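Local coordinates for putative hexose oxidase (Nonomuraea sp. ATCC 39727, PDB 5AWV), which binds teicoplanin and probably oxidises the sugar of such glycopeptide antibiotics, using an FAD cofactor attached covalently to the protein, at residues A[393-404]-A[422-433]; A[255-266]-A[330-339]. All blocks are in the same frame, centred on the assembly; numbering follows the deposited sequence.

Both contacts reach one seven-stranded antiparallel sheet: contact 1 is a strand pair within it, contact 2 packs a helix end near its edge. Their centres lie 18 Å apart and their nearest atoms about 7 Å, so they do not touch. Contact 2 closes first along the chain: it joins the end of strand 249-257 to the end of helix 322-334, near the sheet's outermost strand 340-349. Contact 1 follows, pairing strands 395-402 and 424-432 toward the other border, where 363-371 is outermost. At 13 Å from the centre of the chain, contact 1 is buried and lines the pocket for the sugar and acyl chain; contact 2, at 29 Å, is peripheral, and a mannose is bound at its helix start.

Contact 1. Residues A[393-404]-A[422-433]; sequences IDYGAVWLIGYG and AILKVNYITGWA. With T55 (8-methylnonanoic acid), chain Z; N1L (2-amino-2-deoxy-beta-D-glucopyranuronic acid), chain B.
I429 and W399 meet beside the acylated aminosugar of the bound teicoplanin: CD1 of I429 stands over one face of the indole, 3.5 Å from the centroid of its five-membered ring, a CH-pi contact. The other branch of I429, CG2, lies anti to the backbone N and comes to the edge of the Y395 ring, 4.0 Å from CE2. Those two aromatic residues are themselves joined, because W399 NE1 donates to Y395 OH over 3.0 Å with the oxygen close to the indole plane; this bond limits how the indole can turn. The acyl chain T55 runs past Y395, its methyl CAD lying against CB of D394, CB of Y395 and the backbone of G431, while N427 reaches the sugar N1L, which T366 also binds.

Behind this surface the strands pair in antiparallel register from Y395–G431 to G402–L424. At one end Y395 O takes both G431 N and T430 OG1, the latter at 2.9 Å in the carbonyl plane, and D394 OD2 receives A433 N almost straight, at 171°. At the other end K425 lays CE over the Y403 ring, 3.6 Å from its centroid, with NZ off-centre in a cation-pi contact. One water joins the pair, 2.8 Å from Y403 OH and 2.9 Å from K425 NZ. NZ also bonds to Y370 OH, and Y165 and Y470, both FAD-binding residues, add further cation-pi partners. On the reverse face V398, L400, V426 and the ring of Y428 pack together, with Y428 OH hydrogen-bonded to Y453 OH and helix 438-452 lying against Y428.

The chemistry thus changes along one face of the hairpin: apolar and aromatic groups receive the acyl chain, whereas a lysine gripped by tyrosines lies toward the flavin end.

Contact 2. Residues A[255-266]-A[330-339]; sequences VTFDWAGMTEAA and IEAVIDGVPP. With T55 (8-methylnonanoic acid), chain C; MAN (alpha-D-mannopyranose), chain D.
P339 O is gripped by two neighbours on the other segment: D258 N donates to it at 3.0 Å, nearly along the carbonyl direction although the N-H itself is bent to 139°, and CA of F257 adds a C-H...O contact at 3.2 Å. This bond comes just before strand 340-349, whose next residues pair with 249-257, as T256 does with E341; it is consistent with continuing the antiparallel pairing two residues beyond T256–E341.

M262 packs against CG of the P339 ring. The methionine chain is bent at chi2 (71°) and again at chi3, which folds CE back onto P339 CG at 3.4 Å, a tight fit; the two side chains meet at about a right angle, and the same methyl also reaches V337 CG1. Farther along, V255 CG1 touches I334 CG2 at 4.0 Å, and the F257 ring, resting also on L270 and F309, sets CE1 near both I334 and V337. Helix 322-334 ends here, and a type II turn from I334 to V337 carries the chain round to the prolines.

Local turns shape the partner segment. D258 OD1 accepts from A260 N at 3.0 Å, forming an Asx turn, and T263 OG1 caps the helix starting at E264 by taking A266 N at 3.1 Å. From that helix start E264 OE1 accepts a hydrogen bond from mannose O3 at 2.7 Å. In the other segment D335, just past helix 322-334, makes a salt bridge to R269 of helix 264-280.

The join therefore depends on one backbone hydrogen bond and a close apolar fit, and leaves the E264 carboxylate to meet the mannose.

Contact 1. Residues A[393-404]-A[422-433]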
loop_
_atom_site.group_PDB
_atom_site.type_symbol
_atom_site.label_atom_id
_atom_site.label_comp_id
_atom_site.label_asym_id
_atom_site.label_seq_id
_atom_site.Cartn_x
_atom_site.Cartn_y
_atom_site.Cartn_z
ATOM N N ILE A 393 3.296 27.851 0.673
ATOM C CA ILE A 393 3.136 26.402 0.561
ATOM C C ILE A 393 4.483 25.794 0.477
ATOM O O ILE A 393 5.232 26.101 -0.460
ATOM C CB ILE A 393 2.317 26.019 -0.682
ATOM C CG1 ILE A 393 1.022 26.794 -0.681
ATOM C CG2 ILE A 393 2.180 24.480 -0.755
ATOM C CD1 ILE A 393 0.212 26.570 0.612
ATOM N N ASP A 394 4.840 24.970 1.467
ATOM C CA ASP A 394 6.104 24.286 1.483
ATOM C C ASP A 394 6.329 23.338 0.307
ATOM O O ASP A 394 7.386 23.366 -0.339
ATOM C CB ASP A 394 6.298 23.484 2.787
ATOM C CG ASP A 394 6.424 24.371 4.051
ATOM O OD1 ASP A 394 6.561 25.591 3.909
ATOM O OD2 ASP A 394 6.346 23.825 5.175
ATOM N N TYR A 395 5.368 22.435 0.071
ATOM C CA TYR A 395 5.385 21.568 -1.134
ATOM C C TYR A 395 3.996 21.391 -1.586
ATOM O O TYR A 395 3.109 21.211 -0.762
ATOM C CB TYR A 395 5.967 20.180 -0.855
ATOM C CG TYR A 395 5.941 19.260 -2.079
ATOM C CD1 TYR A 395 6.789 19.493 -3.160
ATOM C CD2 TYR A 395 5.110 18.124 -2.130
ATOM C CE1 TYR A 395 6.779 18.691 -4.296
ATOM C CE2 TYR A 395 5.110 17.277 -3.237
ATOM C CZ TYR A 395 5.902 17.566 -4.322
ATOM O OH TYR A 395 5.918 16.744 -5.403
ATOM N N GLY A 396 3.790 21.601 -2.886
ATOM C CA GLY A 396 2.535 21.383 -3.496
ATOM C C GLY A 396 2.814 20.805 -4.865
ATOM O O GLY A 396 3.791 21.227 -5.550
ATOM N N ALA A 397 1.989 19.821 -5.282
ATOM C CA ALA A 397 2.223 19.172 -6.562
ATOM C C ALA A 397 0.970 18.497 -7.133
ATOM O O ALA A 397 -0.005 18.161 -6.372
ATOM C CB ALA A 397 3.374 18.194 -6.454
ATOM N N VAL A 398 0.961 18.359 -8.461
ATOM C CA VAL A 398 0.044 17.444 -9.173
ATOM C C VAL A 398 0.895 16.391 -9.840
ATOM O O VAL A 398 1.819 16.739 -10.622
ATOM C CB VAL A 398 -0.773 18.170 -10.219
ATOM C CG1 VAL A 398 -1.668 17.174 -10.998
ATOM C CG2 VAL A 398 -1.590 19.230 -9.527
ATOM N N TRP A 399 0.647 15.118 -9.533
ATOM C CA TRP A 399 1.333 13.996 -10.174
ATOM C C TRP A 399 0.329 13.238 -11.067
ATOM O O TRP A 399 -0.793 12.946 -10.609
ATOM C CB TRP A 399 1.894 12.995 -9.148
ATOM C CG TRP A 399 2.964 13.498 -8.284
ATOM C CD1 TRP A 399 3.420 14.787 -8.184
ATOM C CD2 TRP A 399 3.733 12.726 -7.355
ATOM N NE1 TRP A 399 4.412 14.854 -7.262
ATOM C CE2 TRP A 399 4.633 13.599 -6.740
ATOM C CE3 TRP A 399 3.762 11.368 -7.019
ATOM C CZ2 TRP A 399 5.547 13.166 -5.767
ATOM C CZ3 TRP A 399 4.683 10.923 -6.068
ATOM C CH2 TRP A 399 5.541 11.825 -5.435
ATOM N N LEU A 400 0.730 12.959 -12.299
ATOM C CA LEU A 400 -0.089 12.275 -13.266
ATOM C C LEU A 400 0.655 10.958 -13.507
ATOM O O LEU A 400 1.772 10.940 -14.046
ATOM C CB LEU A 400 -0.220 13.093 -14.512
ATOM C CG LEU A 400 -1.036 14.409 -14.344
ATOM C CD1 LEU A 400 -0.438 15.530 -15.150
ATOM C CD2 LEU A 400 -2.468 14.179 -14.763
ATOM N N ILE A 401 0.112 9.859 -12.967
ATOM C CA ILE A 401 0.830 8.587 -12.841
ATOM C C ILE A 401 0.299 7.640 -13.878
ATOM O O ILE A 401 -0.937 7.420 -13.910
ATOM C CB ILE A 401 0.570 8.022 -11.414
ATOM C CG1 ILE A 401 0.936 9.063 -10.302
ATOM C CG2 ILE A 401 1.326 6.760 -11.139
ATOM C CD1 ILE A 401 0.353 8.645 -8.932
ATOM N N GLY A 402 1.192 7.131 -14.719
ATOM C CA GLY A 402 0.867 6.143 -15.773
ATOM C C GLY A 402 0.120 4.930 -15.219
ATOM O O GLY A 402 0.516 4.410 -14.222
ATOM N N TYR A 403 -0.971 4.572 -15.863
ATOM C CA TYR A 403 -1.830 3.439 -15.460
ATOM C C TYR A 403 -2.413 2.752 -16.699
ATOM O O TYR A 403 -1.953 2.989 -17.782
ATOM C CB TYR A 403 -2.891 3.921 -14.528
ATOM C CG TYR A 403 -3.565 2.850 -13.670
ATOM C CD1 TYR A 403 -2.832 2.053 -12.838
ATOM C CD2 TYR A 403 -4.951 2.648 -13.749
ATOM C CE1 TYR A 403 -3.430 1.100 -12.040
ATOM C CE2 TYR A 403 -5.628 1.735 -12.928
ATOM C CZ TYR A 403 -4.856 0.941 -12.082
ATOM O OH TYR A 403 -5.465 0.016 -11.268
ATOM N N GLY A 404 -3.365 1.846 -16.544
ATOM C CA GLY A 404 -3.956 1.139 -17.650
ATOM C C GLY A 404 -3.197 -0.059 -18.120
ATOM O O GLY A 404 -2.706 -0.836 -17.294
ATOM N N ALA A 422 -9.101 3.180 -17.070
ATOM C CA ALA A 422 -8.367 4.396 -16.832
ATOM C C ALA A 422 -6.996 4.354 -17.499
ATOM O O ALA A 422 -6.450 3.291 -17.812
ATOM C CB ALA A 422 -8.227 4.625 -15.315
ATOM N N ILE A 423 -6.454 5.546 -17.744
ATOM C CA ILE A 423 -5.123 5.719 -18.345
ATOM C C ILE A 423 -4.135 6.353 -17.343
ATOM O O ILE A 423 -2.917 6.166 -17.479
ATOM C CB ILE A 423 -5.216 6.581 -19.627
ATOM C CG1 ILE A 423 -5.689 8.047 -19.362
ATOM C CG2 ILE A 423 -6.150 5.947 -20.604
ATOM C CD1 ILE A 423 -5.621 9.004 -20.604
ATOM N N LEU A 424 -4.642 7.112 -16.364
ATOM C CA LEU A 424 -3.763 7.814 -15.385
ATOM C C LEU A 424 -4.409 7.807 -14.038
ATOM O O LEU A 424 -5.664 7.888 -13.933
ATOM C CB LEU A 424 -3.587 9.279 -15.846
ATOM C CG LEU A 424 -2.788 9.485 -17.138
ATOM C CD1 LEU A 424 -3.094 10.856 -17.760
ATOM C CD2 LEU A 424 -1.318 9.341 -16.832
ATOM N N LYS A 425 -3.592 7.834 -12.995
ATOM C CA LYS A 425 -4.100 8.176 -11.732
ATOM C C LYS A 425 -3.569 9.582 -11.501
ATOM O O LYS A 425 -2.396 9.894 -11.830
ATOM C CB LYS A 425 -3.672 7.250 -10.617
ATOM C CG LYS A 425 -4.036 5.731 -10.834
ATOM C CD LYS A 425 -4.251 5.054 -9.459
ATOM C CE LYS A 425 -4.363 3.520 -9.693
ATOM N NZ LYS A 425 -4.949 2.866 -8.507
ATOM N N VAL A 426 -4.376 10.411 -10.925
ATOM C CA VAL A 426 -3.876 11.801 -10.640
ATOM C C VAL A 426 -3.911 12.086 -9.164
ATOM O O VAL A 426 -4.990 11.990 -8.538
ATOM C CB VAL A 426 -4.553 12.879 -11.564
ATOM C CG1 VAL A 426 -6.035 12.854 -11.521
ATOM C CG2 VAL A 426 -4.142 14.322 -11.129
ATOM N N ASN A 427 -2.797 12.567 -8.617
ATOM C CA ASN A 427 -2.714 12.959 -7.264
ATOM C C ASN A 427 -2.457 14.458 -7.103
ATOM O O ASN A 427 -1.731 15.085 -7.893
ATOM C CB ASN A 427 -1.621 12.176 -6.516
ATOM C CG ASN A 427 -2.035 10.726 -6.230
ATOM O OD1 ASN A 427 -3.165 10.343 -6.468
ATOM N ND2 ASN A 427 -1.120 9.940 -5.748
ATOM N N TYR A 428 -3.080 14.990 -6.092
ATOM C CA TYR A 428 -3.027 16.406 -5.672
ATOM C C TYR A 428 -2.504 16.438 -4.272
ATOM O O TYR A 428 -3.186 16.041 -3.314
ATOM C CB TYR A 428 -4.427 17.039 -5.847
ATOM C CG TYR A 428 -5.088 16.838 -7.216
ATOM C CD1 TYR A 428 -5.856 15.722 -7.470
ATOM C CD2 TYR A 428 -4.946 17.762 -8.267
ATOM C CE1 TYR A 428 -6.493 15.525 -8.655
ATOM C CE2 TYR A 428 -5.578 17.556 -9.473
ATOM C CZ TYR A 428 -6.349 16.437 -9.666
ATOM O OH TYR A 428 -6.938 16.216 -10.876
ATOM N N ILE A 429 -1.260 16.914 -4.117
ATOM C CA ILE A 429 -0.417 16.696 -2.959
ATOM C C ILE A 429 0.045 17.981 -2.313
ATOM O O ILE A 429 0.387 18.909 -3.009
ATOM C CB ILE A 429 0.844 15.925 -3.331
ATOM C CG1 ILE A 429 0.477 14.594 -3.993
ATOM C CG2 ILE A 429 1.713 15.557 -2.110
ATOM C CD1 ILE A 429 1.591 14.035 -4.816
ATOM N N THR A 430 -0.035 18.059 -0.995
ATOM C CA THR A 430 0.718 19.123 -0.285
ATOM C C THR A 430 1.274 18.546 0.986
ATOM O O THR A 430 0.719 17.622 1.580
ATOM C CB THR A 430 -0.224 20.366 -0.034
ATOM O OG1 THR A 430 0.534 21.462 0.540
ATOM C CG2 THR A 430 -1.363 20.030 0.944
ATOM N N GLY A 431 2.410 19.082 1.420
ATOM C CA GLY A 431 3.107 18.664 2.630
ATOM C C GLY A 431 3.651 19.918 3.364
ATOM O O GLY A 431 3.920 20.951 2.731
ATOM N N TRP A 432 3.730 19.840 4.684
ATOM C CA TRP A 432 4.167 21.008 5.461
ATOM C C TRP A 432 5.066 20.577 6.603
ATOM O O TRP A 432 4.893 19.490 7.176
ATOM C CB TRP A 432 2.951 21.821 5.892
ATOM C CG TRP A 432 1.986 21.071 6.693
ATOM C CD1 TRP A 432 1.961 20.965 8.064
ATOM C CD2 TRP A 432 0.909 20.265 6.212
ATOM N NE1 TRP A 432 0.949 20.135 8.442
ATOM C CE2 TRP A 432 0.283 19.698 7.328
ATOM C CE3 TRP A 432 0.427 19.941 4.939
ATOM C CZ2 TRP A 432 -0.826 18.895 7.213
ATOM C CZ3 TRP A 432 -0.608 19.100 4.837
ATOM C CH2 TRP A 432 -1.239 18.576 5.956
ATOM N N ALA A 433 6.079 21.407 6.881
ATOM C CA ALA A 433 7.111 21.065 7.902
ATOM C C ALA A 433 6.635 21.442 9.300
ATOM O O ALA A 433 6.927 20.742 10.241
ATOM C CB ALA A 433 8.428 21.765 7.585
HETATM C CAD T55 Z . 6.838 20.261 2.552
HETATM C CAE T55 Z . 7.722 19.242 3.225
HETATM C CAG T55 Z . 7.935 18.033 2.314
HETATM C CAH T55 Z . 6.617 17.273 2.135
HETATM C CAI T55 Z . 6.743 16.194 1.067
HETATM C CAJ T55 Z . 5.427 15.427 0.914
HETATM C CAK T55 Z . 5.727 14.114 0.229
HETATM C CAL T55 Z . 4.513 13.170 0.219
HETATM C CAF T55 Z . 9.042 19.907 3.545
HETATM C C T55 Z . 4.881 11.933 -0.614
HETATM O O T55 Z . 6.017 11.770 -1.112
HETATM C C1 N1L B . 4.431 9.064 -2.202
HETATM C C2 N1L B . 3.512 10.373 -1.979
HETATM C C3 N1L B . 2.012 10.040 -1.865
HETATM C C4 N1L B . 1.628 9.265 -3.107
HETATM C C5 N1L B . 2.370 7.901 -3.102
HETATM C C6 N1L B . 1.937 6.972 -4.266
HETATM N N2 N1L B . 3.889 11.157 -0.805
HETATM O O3 N1L B . 1.173 11.291 -1.823
HETATM O O4 N1L B . 0.124 9.094 -3.205
HETATM O O5 N1L B . 3.825 8.142 -3.251
HETATM O O6B N1L B . 2.681 7.134 -5.468
HETATM O O6A N1L B . 0.655 7.249 -4.668
HETATM O O HOH W 1 -4.733 0.018 -8.562
#

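Contact 2. Residues A[255-266]-A[330-339]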
loop_
_atom_site.group_PDB
_atom_site.type_symbol
_atom_site.label_atom_id
_atom_site.label_comp_id
_atom_site.label_asym_id
_atom_site.label_seq_id
_atom_site.Cartn_x
_atom_site.Cartn_y
_atom_site.Cartn_z
ATOM N N VAL A 255 13.062 13.375 -17.464
ATOM C CA VAL A 255 13.032 14.651 -18.163
ATOM C C VAL A 255 12.766 15.711 -17.066
ATOM O O VAL A 255 11.843 15.536 -16.196
ATOM C CB VAL A 255 11.875 14.720 -19.177
ATOM C CG1 VAL A 255 11.760 16.088 -19.854
ATOM C CG2 VAL A 255 11.975 13.662 -20.227
ATOM N N THR A 256 13.559 16.788 -17.024
ATOM C CA THR A 256 13.328 17.864 -16.061
ATOM C C THR A 256 12.750 19.076 -16.746
ATOM O O THR A 256 13.119 19.364 -17.863
ATOM C CB THR A 256 14.661 18.153 -15.336
ATOM O OG1 THR A 256 15.107 16.932 -14.703
ATOM C CG2 THR A 256 14.444 19.098 -14.249
ATOM N N PHE A 257 11.842 19.793 -16.119
ATOM C CA PHE A 257 11.292 20.989 -16.665
ATOM C C PHE A 257 11.646 22.113 -15.752
ATOM O O PHE A 257 11.850 21.909 -14.564
ATOM C CB PHE A 257 9.777 20.892 -16.762
ATOM C CG PHE A 257 9.330 19.710 -17.564
ATOM C CD1 PHE A 257 9.224 19.791 -18.919
ATOM C CD2 PHE A 257 9.048 18.507 -16.949
ATOM C CE1 PHE A 257 8.819 18.691 -19.659
ATOM C CE2 PHE A 257 8.645 17.407 -17.688
ATOM C CZ PHE A 257 8.509 17.506 -19.049
ATOM N N ASP A 258 11.651 23.323 -16.275
ATOM C CA ASP A 258 12.055 24.461 -15.467
ATOM C C ASP A 258 10.893 25.386 -15.418
ATOM O O ASP A 258 10.358 25.790 -16.442
ATOM C CB ASP A 258 13.280 25.106 -16.103
ATOM C CG ASP A 258 13.842 26.224 -15.268
ATOM O OD1 ASP A 258 13.237 26.642 -14.247
ATOM O OD2 ASP A 258 14.901 26.721 -15.674
ATOM N N TRP A 259 10.441 25.695 -14.233
ATOM C CA TRP A 259 9.308 26.629 -14.085
ATOM C C TRP A 259 9.620 28.026 -14.620
ATOM O O TRP A 259 8.773 28.639 -15.245
ATOM C CB TRP A 259 8.937 26.809 -12.663
ATOM C CG TRP A 259 8.112 25.719 -12.063
ATOM C CD1 TRP A 259 8.510 24.819 -11.124
ATOM C CD2 TRP A 259 6.728 25.475 -12.329
ATOM N NE1 TRP A 259 7.439 24.033 -10.769
ATOM C CE2 TRP A 259 6.334 24.414 -11.494
ATOM C CE3 TRP A 259 5.774 26.092 -13.155
ATOM C CZ2 TRP A 259 5.031 23.929 -11.484
ATOM C CZ3 TRP A 259 4.466 25.604 -13.171
ATOM C CH2 TRP A 259 4.105 24.542 -12.334
ATOM N N ALA A 260 10.850 28.498 -14.414
ATOM C CA ALA A 260 11.237 29.882 -14.834
ATOM C C ALA A 260 10.969 30.092 -16.316
ATOM O O ALA A 260 10.364 31.062 -16.718
ATOM C CB ALA A 260 12.692 30.171 -14.489
ATOM N N GLY A 261 11.297 29.129 -17.131
ATOM C CA GLY A 261 10.978 29.249 -18.522
ATOM C C GLY A 261 9.599 28.847 -18.971
ATOM O O GLY A 261 9.350 28.912 -20.148
ATOM N N MET A 262 8.699 28.411 -18.074
ATOM C CA MET A 262 7.413 27.815 -18.510
ATOM C C MET A 262 6.230 28.845 -18.612
ATOM O O MET A 262 5.702 29.260 -17.616
ATOM C CB MET A 262 7.070 26.654 -17.500
ATOM C CG MET A 262 5.890 25.707 -17.818
ATOM S SD MET A 262 6.198 24.564 -19.189
ATOM C CE MET A 262 7.520 23.497 -18.616
ATOM N N THR A 263 5.792 29.238 -19.808
ATOM C CA THR A 263 4.621 30.086 -19.951
ATOM C C THR A 263 3.340 29.287 -19.698
ATOM O O THR A 263 3.343 28.068 -19.785
ATOM C CB THR A 263 4.550 30.702 -21.353
ATOM O OG1 THR A 263 4.561 29.681 -22.369
ATOM C CG2 THR A 263 5.757 31.639 -21.526
ATOM N N GLU A 264 2.252 30.009 -19.531
ATOM C CA GLU A 264 0.920 29.454 -19.487
ATOM C C GLU A 264 0.615 28.583 -20.704
ATOM O O GLU A 264 0.106 27.447 -20.586
ATOM C CB GLU A 264 -0.072 30.557 -19.288
ATOM C CG GLU A 264 -1.498 30.107 -18.997
ATOM C CD GLU A 264 -2.389 31.286 -18.565
ATOM O OE1 GLU A 264 -3.652 31.126 -18.681
ATOM O OE2 GLU A 264 -1.861 32.375 -18.069
ATOM N N ALA A 265 1.043 29.043 -21.871
ATOM C CA ALA A 265 0.916 28.253 -23.069
ATOM C C ALA A 265 1.731 26.953 -23.199
ATOM O O ALA A 265 1.218 25.917 -23.679
ATOM C CB ALA A 265 1.118 29.132 -24.350
ATOM N N ALA A 266 2.986 27.030 -22.827
ATOM C CA ALA A 266 3.864 25.912 -22.841
ATOM C C ALA A 266 3.397 24.836 -21.803
ATOM O O ALA A 266 3.486 23.667 -22.075
ATOM C CB ALA A 266 5.273 26.346 -22.494
ATOM N N ILE A 330 9.144 10.315 -24.970
ATOM C CA ILE A 330 9.666 11.579 -24.535
ATOM C C ILE A 330 9.366 12.656 -25.582
ATOM O O ILE A 330 8.910 13.787 -25.257
ATOM C CB ILE A 330 11.203 11.504 -24.356
ATOM C CG1 ILE A 330 11.582 10.727 -23.135
ATOM C CG2 ILE A 330 11.811 12.915 -24.271
ATOM C CD1 ILE A 330 13.021 10.293 -23.196
ATOM N N GLU A 331 9.598 12.346 -26.854
ATOM C CA GLU A 331 9.348 13.392 -27.886
ATOM C C GLU A 331 7.899 13.791 -27.998
ATOM O O GLU A 331 7.627 14.966 -28.224
ATOM C CB GLU A 331 9.789 12.949 -29.259
ATOM C CG GLU A 331 11.269 13.010 -29.409
ATOM C CD GLU A 331 11.773 14.449 -29.342
ATOM O OE1 GLU A 331 11.346 15.300 -30.150
ATOM O OE2 GLU A 331 12.550 14.689 -28.439
ATOM N N ALA A 332 6.968 12.844 -27.838
ATOM C CA ALA A 332 5.569 13.166 -27.813
ATOM C C ALA A 332 5.305 14.123 -26.689
ATOM O O ALA A 332 4.520 15.046 -26.842
ATOM C CB ALA A 332 4.704 11.895 -27.657
ATOM N N VAL A 333 5.876 13.865 -25.524
ATOM C CA VAL A 333 5.526 14.656 -24.364
ATOM C C VAL A 333 6.092 16.101 -24.466
ATOM O O VAL A 333 5.421 17.057 -24.037
ATOM C CB VAL A 333 5.956 14.006 -23.019
ATOM C CG1 VAL A 333 5.771 14.951 -21.824
ATOM C CG2 VAL A 333 5.065 12.785 -22.692
ATOM N N ILE A 334 7.338 16.216 -24.919
ATOM C CA ILE A 334 8.045 17.524 -24.911
ATOM C C ILE A 334 7.887 18.323 -26.221
ATOM O O ILE A 334 8.374 19.408 -26.292
ATOM C CB ILE A 334 9.527 17.404 -24.582
ATOM C CG1 ILE A 334 10.323 16.748 -25.702
ATOM C CG2 ILE A 334 9.742 16.722 -23.230
ATOM C CD1 ILE A 334 11.806 16.735 -25.420
ATOM N N ASP A 335 7.098 17.855 -27.146
ATOM C CA ASP A 335 6.893 18.548 -28.433
ATOM C C ASP A 335 6.298 19.953 -28.199
ATOM O O ASP A 335 5.212 20.106 -27.636
ATOM C CB ASP A 335 5.898 17.754 -29.261
ATOM C CG ASP A 335 5.685 18.329 -30.594
ATOM O OD1 ASP A 335 6.678 18.578 -31.314
ATOM O OD2 ASP A 335 4.519 18.473 -30.936
ATOM N N GLY A 336 7.027 20.995 -28.621
ATOM C CA GLY A 336 6.614 22.398 -28.405
ATOM C C GLY A 336 6.709 22.921 -26.997
ATOM O O GLY A 336 5.995 23.876 -26.668
ATOM N N VAL A 337 7.523 22.288 -26.159
ATOM C CA VAL A 337 7.653 22.627 -24.737
ATOM C C VAL A 337 9.125 23.018 -24.491
ATOM O O VAL A 337 9.960 22.182 -24.176
ATOM C CB VAL A 337 7.256 21.452 -23.780
ATOM C CG1 VAL A 337 7.424 21.790 -22.308
ATOM C CG2 VAL A 337 5.805 21.020 -24.009
ATOM N N PRO A 338 9.428 24.324 -24.559
ATOM C CA PRO A 338 10.851 24.661 -24.620
ATOM C C PRO A 338 11.639 24.353 -23.373
ATOM O O PRO A 338 12.772 23.905 -23.479
ATOM C CB PRO A 338 10.831 26.163 -24.904
ATOM C CG PRO A 338 9.562 26.369 -25.677
ATOM C CD PRO A 338 8.578 25.472 -24.942
ATOM N N PRO A 339 11.050 24.558 -22.171
ATOM C CA PRO A 339 11.888 24.423 -20.972
ATOM C C PRO A 339 12.059 22.997 -20.424
ATOM O O PRO A 339 12.016 22.853 -19.203
ATOM C CB PRO A 339 11.168 25.324 -19.935
ATOM C CG PRO A 339 9.753 25.336 -20.366
ATOM C CD PRO A 339 9.724 25.132 -21.857
HETATM C CAD T55 C . -1.496 27.725 -24.028
HETATM C CAE T55 C . -2.530 28.262 -24.931
HETATM C CAG T55 C . -2.433 27.252 -26.067
HETATM C CAH T55 C . -1.140 27.298 -26.942
HETATM C CAI T55 C . -1.115 26.350 -28.122
HETATM C CAJ T55 C . 0.151 26.276 -28.987
HETATM C CAK T55 C . -0.134 25.289 -30.104
HETATM C CAL T55 C . 0.812 25.059 -31.277
HETATM C CAF T55 C . -3.701 28.447 -23.928
HETATM C C T55 C . 0.130 24.177 -32.333
HETATM O O T55 C . -1.070 24.041 -32.378
HETATM C C1 MAN D . -7.495 35.050 -17.569
HETATM C C2 MAN D . -6.850 33.718 -17.976
HETATM C C3 MAN D . -6.544 32.884 -16.741
HETATM C C4 MAN D . -5.678 33.719 -15.760
HETATM C C5 MAN D . -6.392 35.032 -15.301
HETATM C C6 MAN D . -5.545 35.820 -14.249
HETATM O O2 MAN D . -5.664 33.971 -18.627
HETATM O O3 MAN D . -5.841 31.618 -17.142
HETATM O O4 MAN D . -5.509 32.888 -14.694
HETATM O O5 MAN D . -6.742 35.813 -16.487
HETATM O O6 MAN D . -4.504 36.598 -14.922
#